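Local coordinates for general secretion pathway protein D (Pseudomonas aeruginosa, PDB 4E9J) that forms the outer membrane channel of the type II secretion system, this piece being its periplasmic N0, N1 and N2 domains, at residues 44-49 against 71-76; 77-82 against 152-157. One frame throughout, in Å; residues are numbered along the deposited sequence.

Contact 1 of 2, residues 44-49 against 71-76; sequences ETFVVD and QLFLSV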
# COMPACT_ATOMS: atom_id res chain seq x y z
N GLU A 44 -17.96 -21.32 -8.05
CA GLU A 44 -18.16 -20.89 -6.68
C GLU A 44 -19.57 -20.31 -6.59
O GLU A 44 -19.97 -19.56 -7.47
CB GLU A 44 -17.10 -19.82 -6.28
N THR A 45 -20.32 -20.70 -5.57
CA THR A 45 -21.68 -20.20 -5.34
C THR A 45 -21.61 -19.12 -4.24
O THR A 45 -21.00 -19.34 -3.19
CB THR A 45 -22.60 -21.35 -4.94
OG1 THR A 45 -22.45 -22.42 -5.88
CG2 THR A 45 -24.06 -20.93 -4.88
N PHE A 46 -22.24 -17.96 -4.48
CA PHE A 46 -22.27 -16.86 -3.53
C PHE A 46 -23.72 -16.52 -3.15
O PHE A 46 -24.59 -16.56 -4.01
CB PHE A 46 -21.67 -15.59 -4.15
CG PHE A 46 -20.27 -15.74 -4.69
CD1 PHE A 46 -19.18 -15.86 -3.83
CD2 PHE A 46 -20.03 -15.77 -6.05
CE1 PHE A 46 -17.88 -16.01 -4.34
CE2 PHE A 46 -18.74 -15.90 -6.55
CZ PHE A 46 -17.68 -16.06 -5.70
N VAL A 47 -23.98 -16.10 -1.91
CA VAL A 47 -25.27 -15.52 -1.51
C VAL A 47 -24.97 -14.02 -1.50
O VAL A 47 -24.00 -13.62 -0.89
CB VAL A 47 -25.82 -16.01 -0.15
CG1 VAL A 47 -27.07 -15.22 0.23
CG2 VAL A 47 -26.14 -17.49 -0.21
N VAL A 48 -25.74 -13.22 -2.22
CA VAL A 48 -25.47 -11.79 -2.31
C VAL A 48 -26.38 -11.05 -1.33
O VAL A 48 -27.59 -11.11 -1.50
CB VAL A 48 -25.69 -11.34 -3.77
CG1 VAL A 48 -25.53 -9.84 -3.92
CG2 VAL A 48 -24.71 -12.06 -4.69
N ASP A 49 -25.79 -10.36 -0.30
CA ASP A 49 -26.58 -9.62 0.70
C ASP A 49 -27.55 -8.67 -0.01
O ASP A 49 -27.15 -8.04 -1.00
CB ASP A 49 -25.64 -8.84 1.64
CG ASP A 49 -26.32 -8.05 2.73
OD1 ASP A 49 -26.72 -6.92 2.47
OD2 ASP A 49 -26.37 -8.54 3.87
N GLN A 71 -8.99 -13.16 -8.84
CA GLN A 71 -8.34 -11.93 -8.36
C GLN A 71 -9.08 -10.69 -8.92
O GLN A 71 -9.32 -9.73 -8.18
CB GLN A 71 -6.86 -11.86 -8.80
CG GLN A 71 -5.93 -12.83 -8.09
CD GLN A 71 -4.54 -12.72 -8.69
OE1 GLN A 71 -3.89 -11.66 -8.62
NE2 GLN A 71 -4.06 -13.78 -9.33
N LEU A 72 -9.46 -10.72 -10.21
CA LEU A 72 -10.21 -9.63 -10.82
C LEU A 72 -11.58 -9.44 -10.11
O LEU A 72 -11.97 -8.31 -9.81
CB LEU A 72 -10.38 -9.88 -12.32
CG LEU A 72 -11.32 -8.94 -13.08
CD1 LEU A 72 -10.80 -7.51 -13.02
CD2 LEU A 72 -11.46 -9.40 -14.53
N PHE A 73 -12.26 -10.54 -9.79
CA PHE A 73 -13.52 -10.52 -9.02
C PHE A 73 -13.33 -9.80 -7.68
O PHE A 73 -14.13 -8.93 -7.35
CB PHE A 73 -14.02 -11.96 -8.78
CG PHE A 73 -15.03 -12.13 -7.67
CD1 PHE A 73 -16.33 -11.64 -7.81
CD2 PHE A 73 -14.73 -12.87 -6.54
CE1 PHE A 73 -17.29 -11.89 -6.82
CE2 PHE A 73 -15.69 -13.09 -5.55
CZ PHE A 73 -16.96 -12.58 -5.69
N LEU A 74 -12.26 -10.13 -6.94
CA LEU A 74 -11.99 -9.48 -5.63
C LEU A 74 -11.73 -7.99 -5.78
O LEU A 74 -12.18 -7.21 -4.94
CB LEU A 74 -10.82 -10.16 -4.93
CG LEU A 74 -11.02 -11.62 -4.53
CD1 LEU A 74 -9.77 -12.15 -3.81
CD2 LEU A 74 -12.24 -11.81 -3.69
N SER A 75 -11.03 -7.59 -6.85
CA SER A 75 -10.74 -6.19 -7.15
C SER A 75 -12.02 -5.45 -7.46
O SER A 75 -12.17 -4.31 -7.03
CB SER A 75 -9.77 -6.07 -8.32
OG SER A 75 -8.42 -6.10 -7.87
N VAL A 76 -12.94 -6.07 -8.22
CA VAL A 76 -14.23 -5.43 -8.53
C VAL A 76 -15.06 -5.28 -7.26
O VAL A 76 -15.63 -4.22 -7.03
CB VAL A 76 -14.97 -6.19 -9.68
CG1 VAL A 76 -16.42 -5.72 -9.82
CG2 VAL A 76 -14.23 -5.99 -11.00
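Over one face of the Phe-46 ring lies Phe-73 CZ, which stands 3.5 Å above the plane and is displaced toward the rim. Phe-46 CZ is 3.6 Å from both CZ and CE2 of Phe-73. The planes are inclined by 29° and the centroids lie 4.8 Å apart, so the rings are slid past one another and overlap only slightly. The two side chains reach toward each other from opposite directions. Phe-73, on helix 66-79, has CG anti to its own backbone N (chi1 162°), which carries the ring away from the helix toward strand 46-48; the Phe-46 ring comes from that strand to meet it.

Further side chains frame the pair. Phe-46 also touches Ile-35 and Ser-39 of helix 31-42, while both phenylalanines pack against Ile-93 on the neighbouring strand, and the Tyr-70 ring meets Phe-73 at about 50°. The pair thus belongs to the largely apolar layer between the sheet of strands 46-48, 91-95 and 82-86 and helices 31-42 and 66-79, and it ties the outermost strand 46-48 to helix 66-79.

Between these segments the contact is wholly apolar, made by ring carbons alone. It is therefore held by dispersion and the exclusion of water rather than by any directional bond, and the slight overlap of the rings suggests that the surrounding side chains share in fixing their positions.

Contact 2 of 2, residues 77-82 against 152-157; sequences MSTHGF and IISDRS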
# COMPACT_ATOMS: atom_id res chain seq x y z
N MET A 77 -15.11 -6.29 -6.42
CA MET A 77 -15.87 -6.23 -5.17
C MET A 77 -15.31 -5.10 -4.29
O MET A 77 -16.06 -4.22 -3.86
CB MET A 77 -15.78 -7.56 -4.41
CG MET A 77 -16.64 -8.73 -4.95
SD MET A 77 -18.37 -8.39 -5.40
CE MET A 77 -18.20 -8.15 -7.08
N SER A 78 -13.99 -5.12 -4.04
CA SER A 78 -13.31 -4.08 -3.28
C SER A 78 -13.50 -2.69 -3.88
O SER A 78 -13.76 -1.76 -3.12
CB SER A 78 -11.82 -4.40 -3.14
OG SER A 78 -11.12 -3.34 -2.51
N THR A 79 -13.50 -2.56 -5.23
CA THR A 79 -13.73 -1.25 -5.87
C THR A 79 -15.07 -0.64 -5.45
O THR A 79 -15.14 0.56 -5.24
CB THR A 79 -13.65 -1.34 -7.42
OG1 THR A 79 -12.29 -1.62 -7.80
CG2 THR A 79 -14.13 -0.05 -8.15
N HIS A 80 -16.12 -1.47 -5.31
CA HIS A 80 -17.47 -1.00 -5.00
C HIS A 80 -17.86 -1.15 -3.52
O HIS A 80 -19.01 -0.95 -3.18
CB HIS A 80 -18.46 -1.69 -5.95
CG HIS A 80 -18.18 -1.37 -7.38
ND1 HIS A 80 -18.83 -0.30 -7.95
CD2 HIS A 80 -17.26 -1.81 -8.26
CE1 HIS A 80 -18.32 -0.13 -9.14
NE2 HIS A 80 -17.38 -0.98 -9.39
N GLY A 81 -16.89 -1.42 -2.66
CA GLY A 81 -17.10 -1.50 -1.22
C GLY A 81 -17.74 -2.77 -0.71
O GLY A 81 -18.44 -2.71 0.30
N PHE A 82 -17.45 -3.92 -1.34
CA PHE A 82 -17.96 -5.21 -0.92
C PHE A 82 -16.82 -6.16 -0.56
O PHE A 82 -15.70 -5.99 -1.05
CB PHE A 82 -18.85 -5.83 -2.01
CG PHE A 82 -19.96 -4.89 -2.44
CD1 PHE A 82 -20.94 -4.51 -1.55
CD2 PHE A 82 -19.95 -4.31 -3.70
CE1 PHE A 82 -21.91 -3.57 -1.91
CE2 PHE A 82 -20.92 -3.38 -4.06
CZ PHE A 82 -21.90 -3.01 -3.16
N ILE A 152 -4.51 -4.20 -12.16
CA ILE A 152 -5.95 -4.00 -12.17
C ILE A 152 -6.15 -2.58 -11.68
O ILE A 152 -5.73 -2.30 -10.56
CB ILE A 152 -6.74 -4.97 -11.29
CG1 ILE A 152 -6.64 -6.39 -11.80
CG2 ILE A 152 -8.25 -4.53 -11.25
CD1 ILE A 152 -6.94 -7.42 -10.76
N ILE A 153 -6.78 -1.71 -12.48
CA ILE A 153 -7.08 -0.33 -12.10
C ILE A 153 -8.60 -0.08 -12.16
O ILE A 153 -9.21 -0.44 -13.15
CB ILE A 153 -6.37 0.66 -13.08
CG1 ILE A 153 -4.86 0.35 -13.15
CG2 ILE A 153 -6.67 2.14 -12.69
CD1 ILE A 153 -3.88 1.59 -13.33
N SER A 154 -9.15 0.63 -11.17
CA SER A 154 -10.54 1.07 -11.19
C SER A 154 -10.61 2.59 -11.22
O SER A 154 -10.02 3.24 -10.37
CB SER A 154 -11.33 0.56 -9.99
OG SER A 154 -11.39 -0.85 -10.03
N ASP A 155 -11.29 3.16 -12.23
CA ASP A 155 -11.46 4.61 -12.41
C ASP A 155 -12.49 4.90 -13.53
O ASP A 155 -13.05 3.96 -14.10
CB ASP A 155 -10.10 5.25 -12.79
CG ASP A 155 -9.88 6.66 -12.28
OD1 ASP A 155 -10.87 7.36 -12.07
OD2 ASP A 155 -8.72 7.09 -12.24
N ARG A 156 -12.72 6.19 -13.87
CA ARG A 156 -13.58 6.55 -15.01
C ARG A 156 -12.82 6.16 -16.29
O ARG A 156 -11.61 6.35 -16.34
CB ARG A 156 -13.91 8.06 -15.02
N SER A 157 -13.52 5.59 -17.30
CA SER A 157 -12.92 5.15 -18.58
C SER A 157 -11.91 6.10 -19.24
O SER A 157 -10.89 5.64 -19.76
CB SER A 157 -13.99 4.73 -19.58
OG SER A 157 -14.59 3.56 -19.06
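At the boundary between the N0 and N1 regions of the secretin, the last turn of helix 66-79 rests on strand 150-155, and the meeting is made by Thr-79 and Ser-154. Thr-79 OG1 and Ser-154 OG lie 2.5 Å apart, close enough for a hydrogen bond, though which proton would make it is not settled because Thr-115 OG1 on strand 114-119 is also within bonding reach of the serine hydroxyl. With CB of Ser-154 directed at the helix, its chi1 of -63° brings OG up to Thr-79 OG1, and Thr-79 presents both its branches to it. The methyl carbon Thr-79 CG2 sits beside the serine, 3.4 Å from Ser-154 CB, closer than carbons usually pack.

The helix ends just past this point in a Schellman motif: Phe-82 N bonds back to Met-77 O at 2.9 Å and Gly-81 N to Ser-78 O at 3.2 Å, with Gly-81 at the C-prime position and a positive phi of 78°. Thr-79 is the last helical residue; His-80 is the first to leave helical angles as the chain turns away toward strand 82-86. Ser-75 O, one turn earlier, Thr-79 OG1, Ser-154 OG and Thr-115 OG1 lie within hydrogen-bonding distance in sequence. His-141 of the adjacent strand packs against both Thr-79 and Ser-154.

Overall arrangement
Both contacts draw on helix 66-79, a worked case of one helix packing on strand 46-48 within N0 and on strand 150-155 of N1. Contact 1 uses its middle to pack inside N0, whereas contact 2 uses its C-terminal turn to meet N1; their centres lie about 13 Å apart. Along the chain they follow in series, contact 1 closing before contact 2 opens. They also touch directly, since the delta methyl of Ile-152 reaches back to the helix, with Ile-152 CD1 3.5 Å from Ser-75 OG and 3.9 Å from Leu-72 CA. The first contact is apolar and more peripheral, its centre about 20 Å from that of the chain; the second centres on a hydroxyl pair and lies about 10 Å from it.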